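Local coordinates for protein uracil-DNA glycosylase (Epstein-Barr virus, PDB 6LYJ) that belongs to the uracil-DNA glycosylase superfamily, compact alpha/beta proteins built on a four-stranded parallel sheet with helices packed around it, at residues L28-L33 / M70-A75; I52-R57 / A163-A168; T60-Y65 / T153-K158; A102-Y107 / G135-W140. All coordinates share one frame; numbering follows the deposited sequence.

Contact 1: residues L28-L33 / M70-A75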
loop_
_atom_site.group_PDB
_atom_site.type_symbol
_atom_site.label_atom_id
_atom_site.label_comp_id
_atom_site.label_asym_id
_atom_site.label_seq_id
_atom_site.Cartn_x
_atom_site.Cartn_y
_atom_site.Cartn_z
ATOM N N LEU A 28 8.180 -6.184 23.843
ATOM C CA LEU A 28 7.543 -6.542 22.586
ATOM C C LEU A 28 6.972 -5.336 21.849
ATOM O O LEU A 28 6.252 -5.517 20.860
ATOM C CB LEU A 28 6.444 -7.576 22.837
ATOM C CG LEU A 28 6.947 -8.872 23.484
ATOM C CD1 LEU A 28 5.789 -9.806 23.814
ATOM C CD2 LEU A 28 7.976 -9.567 22.594
ATOM N N LEU A 29 7.249 -4.120 22.332
ATOM C CA LEU A 29 6.909 -2.868 21.656
ATOM C C LEU A 29 5.408 -2.620 21.560
ATOM O O LEU A 29 4.985 -1.526 21.174
ATOM C CB LEU A 29 7.523 -2.825 20.254
ATOM C CG LEU A 29 9.045 -2.915 20.178
ATOM C CD1 LEU A 29 9.490 -3.025 18.727
ATOM C CD2 LEU A 29 9.685 -1.713 20.859
ATOM N N LEU A 30 4.605 -3.613 21.883
ATOM C CA LEU A 30 3.156 -3.495 21.803
ATOM C C LEU A 30 2.588 -2.903 23.089
ATOM O O LEU A 30 3.139 -3.112 24.172
ATOM C CB LEU A 30 2.527 -4.864 21.558
ATOM C CG LEU A 30 2.663 -5.442 20.146
ATOM C CD1 LEU A 30 2.263 -6.903 20.154
ATOM C CD2 LEU A 30 1.810 -4.669 19.162
ATOM N N PRO A 31 1.478 -2.171 22.992
ATOM C CA PRO A 31 0.805 -1.688 24.202
ATOM C C PRO A 31 0.255 -2.847 25.014
ATOM O O PRO A 31 -0.017 -3.934 24.497
ATOM C CB PRO A 31 -0.328 -0.803 23.662
ATOM C CG PRO A 31 -0.013 -0.593 22.210
ATOM C CD PRO A 31 0.749 -1.792 21.773
ATOM N N ASP A 32 0.091 -2.591 26.315
ATOM C CA ASP A 32 -0.354 -3.638 27.230
ATOM C C ASP A 32 -1.711 -4.202 26.819
ATOM O O ASP A 32 -1.967 -5.400 26.987
ATOM C CB ASP A 32 -0.415 -3.093 28.658
ATOM C CG ASP A 32 0.955 -2.739 29.210
ATOM O OD1 ASP A 32 1.924 -3.474 28.926
ATOM O OD2 ASP A 32 1.060 -1.725 29.931
ATOM N N LEU A 33 -2.603 -3.353 26.302
ATOM C CA LEU A 33 -3.906 -3.849 25.867
ATOM C C LEU A 33 -3.760 -4.855 24.732
ATOM O O LEU A 33 -4.494 -5.846 24.672
ATOM C CB LEU A 33 -4.793 -2.682 25.444
ATOM C CG LEU A 33 -5.446 -1.914 26.592
ATOM C CD1 LEU A 33 -6.048 -0.628 26.068
ATOM C CD2 LEU A 33 -6.501 -2.762 27.290
ATOM N N MET A 70 7.918 3.833 16.520
ATOM C CA MET A 70 6.774 4.109 15.669
ATOM C C MET A 70 6.282 2.894 14.899
ATOM O O MET A 70 5.212 2.971 14.286
ATOM C CB MET A 70 7.098 5.239 14.678
ATOM C CG MET A 70 7.328 6.595 15.331
ATOM S SD MET A 70 5.882 7.195 16.239
ATOM C CE MET A 70 4.696 7.360 14.903
ATOM N N CYS A 71 7.022 1.778 14.897
ATOM C CA CYS A 71 6.587 0.650 14.080
ATOM C C CYS A 71 5.338 -0.027 14.633
ATOM O O CYS A 71 4.700 -0.790 13.902
ATOM C CB CYS A 71 7.714 -0.380 13.918
ATOM S SG CYS A 71 8.103 -1.397 15.366
ATOM N N MET A 72 4.962 0.245 15.887
ATOM C CA MET A 72 3.708 -0.236 16.458
ATOM C C MET A 72 2.687 0.879 16.661
ATOM O O MET A 72 1.742 0.707 17.439
ATOM C CB MET A 72 3.962 -0.955 17.786
ATOM C CG MET A 72 4.898 -2.150 17.694
ATOM S SD MET A 72 4.304 -3.434 16.571
ATOM C CE MET A 72 5.629 -4.632 16.699
ATOM N N ALA A 73 2.870 2.029 16.005
ATOM C CA ALA A 73 1.928 3.131 16.190
ATOM C C ALA A 73 0.507 2.723 15.826
ATOM O O ALA A 73 -0.452 3.193 16.449
ATOM C CB ALA A 73 2.358 4.345 15.362
ATOM N N TRP A 74 0.358 1.835 14.836
ATOM C CA TRP A 74 -0.953 1.345 14.421
ATOM C C TRP A 74 -1.730 0.687 15.552
ATOM O O TRP A 74 -2.949 0.522 15.434
ATOM C CB TRP A 74 -0.795 0.338 13.282
ATOM C CG TRP A 74 0.123 -0.793 13.635
ATOM C CD1 TRP A 74 1.475 -0.843 13.445
ATOM C CD2 TRP A 74 -0.238 -2.022 14.274
ATOM N NE1 TRP A 74 1.976 -2.035 13.907
ATOM C CE2 TRP A 74 0.946 -2.777 14.424
ATOM C CE3 TRP A 74 -1.445 -2.565 14.721
ATOM C CZ2 TRP A 74 0.955 -4.043 15.007
ATOM C CZ3 TRP A 74 -1.433 -3.825 15.299
ATOM C CH2 TRP A 74 -0.241 -4.548 15.438
ATOM N N ALA A 75 -1.062 0.298 16.633
ATOM C CA ALA A 75 -1.719 -0.385 17.735
ATOM C C ALA A 75 -2.086 0.537 18.891
ATOM O O ALA A 75 -2.685 0.069 19.861
ATOM C CB ALA A 75 -0.827 -1.520 18.247
#
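Leu30 approaches the indole of Trp74 obliquely, its CD2 4.3 Å from Trp74 CH2. One face of that ring carries the methyl of Ala75, 3.7 Å above the plane and off toward the rim, and Met72 O lies over the same face, also near the rim. Leu30 CD2 is also 4.2 Å from Ala75 CB and, thanks to the bend of the Met72 chain at chi2 (-59°), 3.8 Å from Met72 SD, so one leucine branch meets three residues at once. Met72 CG rests 3.7 Å from Leu29 CB. These residues join the first modelled piece of the chain, leading into helix 32-38, to the loop that follows strand 64-65; Pro31 is the N-cap of that helix, and its CD packs 3.9 Å from Ala75 CB. No hydrogen bond crosses between 28-33 and 70-75, and the fit is almost wholly apolar. Within the loop a type I turn runs from Met70 to Ala73, and Trp74 NE1 makes a weak bond to Cys71 O (3.0 Å). Trp34 of helix 32-38 meets the Trp74 ring edge-to-face, while Phe170 of helix 167-181 touches both Leu30 and Trp74.

Contact 2: residues I52-R57 / A163-A168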
loop_
_atom_site.group_PDB
_atom_site.type_symbol
_atom_site.label_atom_id
_atom_site.label_comp_id
_atom_site.label_asym_id
_atom_site.label_seq_id
_atom_site.Cartn_x
_atom_site.Cartn_y
_atom_site.Cartn_z
ATOM N N ILE A 52 11.942 -8.561 16.363
ATOM C CA ILE A 52 12.343 -7.246 16.857
ATOM C C ILE A 52 13.863 -7.141 16.938
ATOM O O ILE A 52 14.453 -6.123 16.560
ATOM C CB ILE A 52 11.673 -6.971 18.215
ATOM C CG1 ILE A 52 10.165 -6.798 18.020
ATOM C CG2 ILE A 52 12.288 -5.751 18.892
ATOM C CD1 ILE A 52 9.381 -6.773 19.305
ATOM N N ALA A 53 14.518 -8.199 17.429
ATOM C CA ALA A 53 15.973 -8.198 17.530
ATOM C C ALA A 53 16.622 -8.136 16.153
ATOM O O ALA A 53 17.648 -7.469 15.970
ATOM C CB ALA A 53 16.443 -9.432 18.301
ATOM N N CYS A 54 16.060 -8.859 15.181
ATOM C CA CYS A 54 16.569 -8.797 13.814
ATOM C C CYS A 54 16.528 -7.369 13.287
ATOM O O CYS A 54 17.501 -6.882 12.692
ATOM C CB CYS A 54 15.754 -9.725 12.911
ATOM S SG CYS A 54 16.229 -9.681 11.167
ATOM N N VAL A 55 15.393 -6.690 13.479
ATOM C CA VAL A 55 15.290 -5.304 13.022
ATOM C C VAL A 55 16.310 -4.431 13.746
ATOM O O VAL A 55 16.918 -3.533 13.147
ATOM C CB VAL A 55 13.855 -4.774 13.207
ATOM C CG1 VAL A 55 13.767 -3.314 12.772
ATOM C CG2 VAL A 55 12.861 -5.619 12.423
ATOM N N ARG A 56 16.509 -4.673 15.047
ATOM C CA ARG A 56 17.508 -3.910 15.796
ATOM C C ARG A 56 18.908 -4.095 15.221
ATOM O O ARG A 56 19.689 -3.140 15.153
ATOM C CB ARG A 56 17.487 -4.296 17.276
ATOM C CG ARG A 56 16.311 -3.719 18.040
ATOM C CD ARG A 56 16.533 -3.811 19.538
ATOM N NE ARG A 56 15.375 -3.332 20.286
ATOM C CZ ARG A 56 14.701 -4.064 21.163
ATOM N NH1 ARG A 56 15.082 -5.308 21.422
ATOM N NH2 ARG A 56 13.657 -3.546 21.796
ATOM N N ARG A 57 19.248 -5.322 14.814
ATOM C CA ARG A 57 20.545 -5.545 14.181
ATOM C C ARG A 57 20.637 -4.819 12.847
ATOM O O ARG A 57 21.671 -4.218 12.526
ATOM C CB ARG A 57 20.804 -7.040 13.978
ATOM C CG ARG A 57 21.031 -7.839 15.250
ATOM C CD ARG A 57 21.538 -9.246 14.934
ATOM N NE ARG A 57 20.691 -9.956 13.977
ATOM C CZ ARG A 57 19.608 -10.661 14.301
ATOM N NH1 ARG A 57 19.217 -10.746 15.565
ATOM N NH2 ARG A 57 18.909 -11.273 13.354
ATOM N N ALA A 163 10.591 -8.143 3.864
ATOM C CA ALA A 163 9.451 -9.031 3.657
ATOM C C ALA A 163 9.652 -10.424 4.248
ATOM O O ALA A 163 8.666 -11.135 4.461
ATOM C CB ALA A 163 9.140 -9.151 2.162
ATOM N N ASP A 164 10.893 -10.842 4.514
ATOM C CA ASP A 164 11.154 -12.216 4.929
ATOM C C ASP A 164 11.839 -12.317 6.287
ATOM O O ASP A 164 12.454 -13.345 6.587
ATOM C CB ASP A 164 11.992 -12.941 3.872
ATOM C CG ASP A 164 11.247 -13.128 2.566
ATOM O OD1 ASP A 164 10.071 -13.550 2.604
ATOM O OD2 ASP A 164 11.835 -12.845 1.500
ATOM N N ILE A 165 11.759 -11.282 7.122
ATOM C CA ILE A 165 12.424 -11.330 8.418
ATOM C C ILE A 165 11.492 -11.774 9.533
ATOM O O ILE A 165 11.917 -11.847 10.695
ATOM C CB ILE A 165 13.071 -9.974 8.753
ATOM C CG1 ILE A 165 11.997 -8.915 8.982
ATOM C CG2 ILE A 165 14.019 -9.560 7.634
ATOM C CD1 ILE A 165 12.551 -7.602 9.454
ATOM N N GLY A 166 10.236 -12.075 9.218
ATOM C CA GLY A 166 9.307 -12.620 10.189
ATOM C C GLY A 166 8.112 -11.746 10.501
ATOM O O GLY A 166 7.275 -12.154 11.319
ATOM N N TRP A 167 7.985 -10.553 9.911
ATOM C CA TRP A 167 6.809 -9.729 10.180
ATOM C C TRP A 167 5.531 -10.401 9.687
ATOM O O TRP A 167 4.472 -10.256 10.307
ATOM C CB TRP A 167 6.955 -8.346 9.538
ATOM C CG TRP A 167 7.879 -7.393 10.264
ATOM C CD1 TRP A 167 8.919 -6.689 9.721
ATOM C CD2 TRP A 167 7.843 -7.043 11.654
ATOM N NE1 TRP A 167 9.526 -5.923 10.683
ATOM C CE2 TRP A 167 8.886 -6.123 11.880
ATOM C CE3 TRP A 167 7.032 -7.421 12.731
ATOM C CZ2 TRP A 167 9.139 -5.573 13.137
ATOM C CZ3 TRP A 167 7.286 -6.875 13.978
ATOM C CH2 TRP A 167 8.331 -5.962 14.171
ATOM N N ALA A 168 5.604 -11.111 8.555
ATOM C CA ALA A 168 4.398 -11.689 7.966
ATOM C C ALA A 168 3.761 -12.722 8.890
ATOM O O ALA A 168 2.531 -12.781 9.008
ATOM C CB ALA A 168 4.720 -12.312 6.604
#
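Val55 turns CG1 anti to the backbone N (chi1 178°), which leaves CG2 as the branch that meets Ile165. Ile165 answers with CG1 held between its own N and carbonyl carbon (chi1 68°); from there the chain runs out extended, bringing CD1 to 3.6 Å from Val55 CG2. The two side chains cross at about a right angle. That valine methyl has a second neighbour in Trp167, with the indole reaching it obliquely: Val55 CG2 is 3.8 Å from NE1 and equally far from CZ2. Farther along the same indole, Trp167 CH2 comes to 4.3 Å from Ile52 CG1, one helical turn back from Val55. Cys54 completes the helix side, its SG 4.0 Å from Ile165 CB. The indole N-H is not spent on this apolar surface, since Thr153 OG1 accepts it and so fixes the rotation of the ring. Gly166, with phi at 116°, makes the sharp backbone change between Ile165 and the helix and stands at the N-cap. The result is a helix flank packed against a helix start: helix 42-59 lies on the loop and first turn of helix 167-181, within the layer of helices that surrounds the sheet in this alpha/beta fold.

Contact 3: residues T60-Y65 / T153-K158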
loop_
_atom_site.group_PDB
_atom_site.type_symbol
_atom_site.label_atom_id
_atom_site.label_comp_id
_atom_site.label_asym_id
_atom_site.label_seq_id
_atom_site.Cartn_x
_atom_site.Cartn_y
_atom_site.Cartn_z
ATOM N N THR A 60 21.490 -0.792 12.713
ATOM C CA THR A 60 22.836 -0.245 12.832
ATOM C C THR A 60 23.604 -0.283 11.520
ATOM O O THR A 60 24.635 0.388 11.403
ATOM C CB THR A 60 23.639 -0.993 13.902
ATOM O OG1 THR A 60 23.905 -2.329 13.462
ATOM C CG2 THR A 60 22.870 -1.039 15.215
ATOM N N GLN A 61 23.126 -1.041 10.535
ATOM C CA GLN A 61 23.783 -1.131 9.241
ATOM C C GLN A 61 23.164 -0.233 8.178
ATOM O O GLN A 61 23.833 0.072 7.185
ATOM C CB GLN A 61 23.784 -2.588 8.764
ATOM C CG GLN A 61 24.444 -3.527 9.767
ATOM C CD GLN A 61 24.090 -4.983 9.547
ATOM O OE1 GLN A 61 23.193 -5.307 8.769
ATOM N NE2 GLN A 61 24.799 -5.873 10.234
ATOM N N ALA A 62 21.923 0.214 8.362
ATOM C CA ALA A 62 21.243 0.985 7.330
ATOM C C ALA A 62 20.061 1.711 7.952
ATOM O O ALA A 62 19.652 1.429 9.081
ATOM C CB ALA A 62 20.785 0.089 6.175
ATOM N N THR A 63 19.507 2.650 7.186
ATOM C CA THR A 63 18.313 3.371 7.606
ATOM C C THR A 63 17.090 2.476 7.465
ATOM O O THR A 63 16.845 1.910 6.395
ATOM C CB THR A 63 18.126 4.640 6.774
ATOM O OG1 THR A 63 19.346 5.390 6.749
ATOM C CG2 THR A 63 17.017 5.499 7.364
ATOM N N VAL A 64 16.318 2.365 8.544
ATOM C CA VAL A 64 15.122 1.533 8.589
ATOM C C VAL A 64 13.937 2.405 8.981
ATOM O O VAL A 64 14.032 3.213 9.912
ATOM C CB VAL A 64 15.297 0.359 9.578
ATOM C CG1 VAL A 64 14.005 -0.445 9.699
ATOM C CG2 VAL A 64 16.454 -0.536 9.143
ATOM N N TYR A 65 12.819 2.235 8.271
ATOM C CA TYR A 65 11.600 2.981 8.527
ATOM C C TYR A 65 10.474 2.043 8.950
ATOM O O TYR A 65 10.397 0.911 8.465
ATOM C CB TYR A 65 11.146 3.768 7.284
ATOM C CG TYR A 65 12.129 4.803 6.788
ATOM C CD1 TYR A 65 12.575 5.822 7.619
ATOM C CD2 TYR A 65 12.602 4.766 5.483
ATOM C CE1 TYR A 65 13.467 6.780 7.164
ATOM C CE2 TYR A 65 13.495 5.713 5.020
ATOM C CZ TYR A 65 13.924 6.720 5.865
ATOM O OH TYR A 65 14.817 7.662 5.408
ATOM N N THR A 153 8.384 -3.042 8.909
ATOM C CA THR A 153 9.575 -2.230 8.709
ATOM C C THR A 153 10.037 -2.354 7.262
ATOM O O THR A 153 9.601 -3.241 6.523
ATOM C CB THR A 153 10.707 -2.630 9.677
ATOM O OG1 THR A 153 10.967 -4.033 9.561
ATOM C CG2 THR A 153 10.328 -2.300 11.122
ATOM N N VAL A 154 10.916 -1.439 6.857
ATOM C CA VAL A 154 11.495 -1.465 5.517
ATOM C C VAL A 154 12.810 -0.693 5.546
ATOM O O VAL A 154 12.937 0.316 6.246
ATOM C CB VAL A 154 10.508 -0.894 4.470
ATOM C CG1 VAL A 154 10.239 0.592 4.720
ATOM C CG2 VAL A 154 11.016 -1.136 3.055
ATOM N N GLN A 155 13.792 -1.175 4.787
ATOM C CA GLN A 155 15.031 -0.429 4.611
ATOM C C GLN A 155 14.809 0.717 3.629
ATOM O O GLN A 155 14.083 0.573 2.641
ATOM C CB GLN A 155 16.155 -1.343 4.118
ATOM C CG GLN A 155 17.516 -0.651 4.038
ATOM C CD GLN A 155 18.617 -1.543 3.487
ATOM O OE1 GLN A 155 18.640 -2.751 3.729
ATOM N NE2 GLN A 155 19.543 -0.944 2.748
ATOM N N LYS A 156 15.413 1.866 3.930
ATOM C CA LYS A 156 15.299 3.049 3.084
ATOM C C LYS A 156 15.555 2.726 1.617
ATOM O O LYS A 156 16.563 2.109 1.269
ATOM C CB LYS A 156 16.284 4.117 3.562
ATOM C CG LYS A 156 16.476 5.271 2.591
ATOM C CD LYS A 156 17.546 6.224 3.093
ATOM C CE LYS A 156 17.883 7.280 2.051
ATOM N NZ LYS A 156 19.095 8.059 2.432
ATOM N N GLY A 157 14.624 3.139 0.759
ATOM C CA GLY A 157 14.771 2.998 -0.673
ATOM C C GLY A 157 14.622 1.599 -1.227
ATOM O O GLY A 157 14.770 1.419 -2.440
ATOM N N LYS A 158 14.339 0.598 -0.393
ATOM C CA LYS A 158 14.294 -0.795 -0.834
ATOM C C LYS A 158 12.971 -1.441 -0.443
ATOM O O LYS A 158 12.868 -2.088 0.608
ATOM C CB LYS A 158 15.478 -1.577 -0.269
ATOM C CG LYS A 158 16.818 -1.176 -0.885
ATOM C CD LYS A 158 17.973 -1.957 -0.280
ATOM C CE LYS A 158 19.261 -1.759 -1.072
ATOM N NZ LYS A 158 19.365 -0.391 -1.650
#
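Lys156 lays its extended side chain alongside the ring of Tyr65, both pointing the same way. Its CB is 3.5 Å from Tyr65 CE2, and farther out CD lies 3.9 Å from the tyrosine OH. Tyr65 comes into this position with CG anti to the carbonyl carbon (chi1 -61°). Thr63 adds a second neighbour, crossing the lysine at an angle with its CB 3.7 Å from Lys156 CB, so the root of the lysine is held by both residues while its amine end leads away. Gln155 is likewise stretched out, and its amide end runs past Ala62, whose CB is 3.8 Å from NE2. On that same face Val64 sends CG1 to within 4.0 Å of Thr153 CB; Thr153 OG1, besides Trp167, has His162 ND1 as a partner. The backbones are joined by three hydrogen bonds: Lys156 N to Thr63 O (2.9 Å) and Tyr65 N to Val154 O (2.8 Å) are nearly straight at 174° and 176°, whereas the return bond from Val154 N to Tyr65 O (2.9 Å) is more bent. Val64 and Gln155 form the non-hydrogen-bonded pair, Tyr65 and Val154 the hydrogen-bonded one: a short two-stranded antiparallel sheet, leading on into a type II turn with Gly157 at its third position.

Contact 4: residues A102-Y107 / G135-W140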
loop_
_atom_site.group_PDB
_atom_site.type_symbol
_atom_site.label_atom_id
_atom_site.label_comp_id
_atom_site.label_asym_id
_atom_site.label_seq_id
_atom_site.Cartn_x
_atom_site.Cartn_y
_atom_site.Cartn_z
ATOM N N ALA A 102 -0.754 1.981 7.993
ATOM C CA ALA A 102 -0.895 1.695 6.571
ATOM C C ALA A 102 -1.430 2.917 5.833
ATOM O O ALA A 102 -2.294 3.636 6.342
ATOM C CB ALA A 102 -1.830 0.504 6.355
ATOM N N PHE A 103 -0.868 3.171 4.645
ATOM C CA PHE A 103 -1.329 4.180 3.689
ATOM C C PHE A 103 -1.138 5.623 4.149
ATOM O O PHE A 103 -0.893 6.510 3.325
ATOM C CB PHE A 103 -2.800 3.938 3.326
ATOM C CG PHE A 103 -3.017 2.665 2.561
ATOM C CD1 PHE A 103 -2.562 2.542 1.255
ATOM C CD2 PHE A 103 -3.651 1.583 3.150
ATOM C CE1 PHE A 103 -2.744 1.363 0.547
ATOM C CE2 PHE A 103 -3.841 0.401 2.448
ATOM C CZ PHE A 103 -3.384 0.291 1.145
ATOM N N SER A 104 -1.239 5.869 5.448
ATOM C CA SER A 104 -1.150 7.225 5.969
ATOM C C SER A 104 0.276 7.764 5.874
ATOM O O SER A 104 1.255 7.014 5.892
ATOM C CB SER A 104 -1.621 7.246 7.426
ATOM O OG SER A 104 -1.584 8.549 7.964
ATOM N N VAL A 105 0.386 9.092 5.779
ATOM C CA VAL A 105 1.661 9.779 5.927
ATOM C C VAL A 105 1.484 10.889 6.955
ATOM O O VAL A 105 0.381 11.390 7.185
ATOM C CB VAL A 105 2.196 10.354 4.591
ATOM C CG1 VAL A 105 2.475 9.232 3.590
ATOM C CG2 VAL A 105 1.219 11.365 4.007
ATOM N N ALA A 106 2.602 11.287 7.559
ATOM C CA ALA A 106 2.584 12.319 8.585
ATOM C C ALA A 106 2.177 13.670 8.000
ATOM O O ALA A 106 2.227 13.899 6.786
ATOM C CB ALA A 106 3.951 12.422 9.262
ATOM N N TYR A 107 1.749 14.567 8.887
ATOM C CA TYR A 107 1.351 15.903 8.464
ATOM C C TYR A 107 2.522 16.615 7.801
ATOM O O TYR A 107 3.679 16.446 8.197
ATOM C CB TYR A 107 0.837 16.713 9.660
ATOM C CG TYR A 107 0.573 18.165 9.336
ATOM C CD1 TYR A 107 -0.577 18.546 8.659
ATOM C CD2 TYR A 107 1.472 19.157 9.706
ATOM C CE1 TYR A 107 -0.821 19.871 8.351
ATOM C CE2 TYR A 107 1.232 20.487 9.404
ATOM C CZ TYR A 107 0.084 20.836 8.726
ATOM O OH TYR A 107 -0.161 22.156 8.426
ATOM N N GLY A 135 -2.338 13.588 4.574
ATOM C CA GLY A 135 -2.460 12.146 4.516
ATOM C C GLY A 135 -2.580 11.498 5.880
ATOM O O GLY A 135 -2.269 10.314 6.040
ATOM N N CYS A 136 -3.048 12.266 6.863
ATOM C CA CYS A 136 -3.118 11.827 8.252
ATOM C C CYS A 136 -4.422 11.082 8.497
ATOM O O CYS A 136 -5.504 11.672 8.407
ATOM C CB CYS A 136 -3.013 13.018 9.201
ATOM S SG CYS A 136 -1.454 13.902 9.099
ATOM N N LEU A 137 -4.322 9.792 8.812
ATOM C CA LEU A 137 -5.488 8.956 9.063
ATOM C C LEU A 137 -5.710 8.711 10.553
ATOM O O LEU A 137 -6.427 7.772 10.919
ATOM C CB LEU A 137 -5.360 7.629 8.312
ATOM C CG LEU A 137 -5.189 7.771 6.796
ATOM C CD1 LEU A 137 -4.989 6.418 6.122
ATOM C CD2 LEU A 137 -6.392 8.504 6.205
ATOM N N ASP A 138 -5.121 9.550 11.414
ATOM C CA ASP A 138 -5.198 9.327 12.857
ATOM C C ASP A 138 -6.640 9.234 13.348
ATOM O O ASP A 138 -6.946 8.415 14.218
ATOM C CB ASP A 138 -4.467 10.438 13.616
ATOM C CG ASP A 138 -2.995 10.529 13.258
ATOM O OD1 ASP A 138 -2.583 9.925 12.247
ATOM O OD2 ASP A 138 -2.242 11.171 14.016
ATOM N N ALA A 139 -7.533 10.080 12.825
ATOM C CA ALA A 139 -8.919 10.083 13.296
ATOM C C ALA A 139 -9.630 8.767 12.979
ATOM O O ALA A 139 -10.421 8.260 13.794
ATOM C CB ALA A 139 -9.673 11.269 12.693
ATOM N N TRP A 140 -9.326 8.174 11.818
ATOM C CA TRP A 140 -9.822 6.831 11.535
ATOM C C TRP A 140 -9.325 5.842 12.574
ATOM O O TRP A 140 -10.108 5.058 13.126
ATOM C CB TRP A 140 -9.363 6.359 10.156
ATOM C CG TRP A 140 -9.868 7.109 8.983
ATOM C CD1 TRP A 140 -10.635 8.235 8.987
ATOM C CD2 TRP A 140 -9.647 6.772 7.607
ATOM N NE1 TRP A 140 -10.898 8.628 7.695
ATOM C CE2 TRP A 140 -10.303 7.743 6.831
ATOM C CE3 TRP A 140 -8.955 5.739 6.958
ATOM C CZ2 TRP A 140 -10.288 7.720 5.436
ATOM C CZ3 TRP A 140 -8.941 5.716 5.569
ATOM C CH2 TRP A 140 -9.606 6.703 4.825
HETATM O O HOH W 1 0.152 14.785 5.015
#
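Ser104 OG has three hydrogen-bond partners. It donates to Gly135 O at 2.7 Å, in the carbonyl plane and on a lone pair, and accepts from Leu137 N at 3.1 Å; Asn99 ND2 is the third. With OG anti to the backbone N (chi1 -179°), the hydroxyl reaches across to the loop from Gly135 to Leu137. Gly135 O in turn holds two donors, the second being Val105 N at 2.9 Å, which comes from above the carbonyl plane. Gly135 has no side chain on the side that faces Val105, and the bare CA lies 3.8 Å from Val105 CG2. Next along, Cys136 SG packs 3.7 Å from Tyr107 CB, and a water bridges Gly135 N (2.8 Å) and Ala106 O. Leu137 adds apolar packing: its CD1 is 3.7 Å from Ser104 CB, while its CD2 sits over one face of Trp140. Leu137 is the N-cap of helix 138-142, so the serine hydroxyl ties down the residue from which that helix starts. Ala102 is backbone hydrogen-bonded to Leu147, placing this anchored loop and helix start at strand 145-149, one of the two outermost strands of the parallel sheet of the alpha/beta fold.

In the fold
Contacts 1, 2 and 3 form one connected region, and contact 4 touches none of them; its nearest neighbour is contact 1, about 16 Å away between centres. Contacts 1 and 2 are buried and apolar, without a hydrogen bond across either, and run into each other where Met72 and Leu29 meet Trp167 and Ile52. Contact 2 passes to contact 3 through a shared polar link from Trp167 to Thr153; their elements are also neighbours in the chain, helix 42-59 preceding strand 64-65 and strand 154-155 preceding helix 167-181. Contact 3, only partly buried, relies on strand pairing. Contact 4 is buried but polar, bonded through a serine hydroxyl as well as backbone, and closest to the chain's centre.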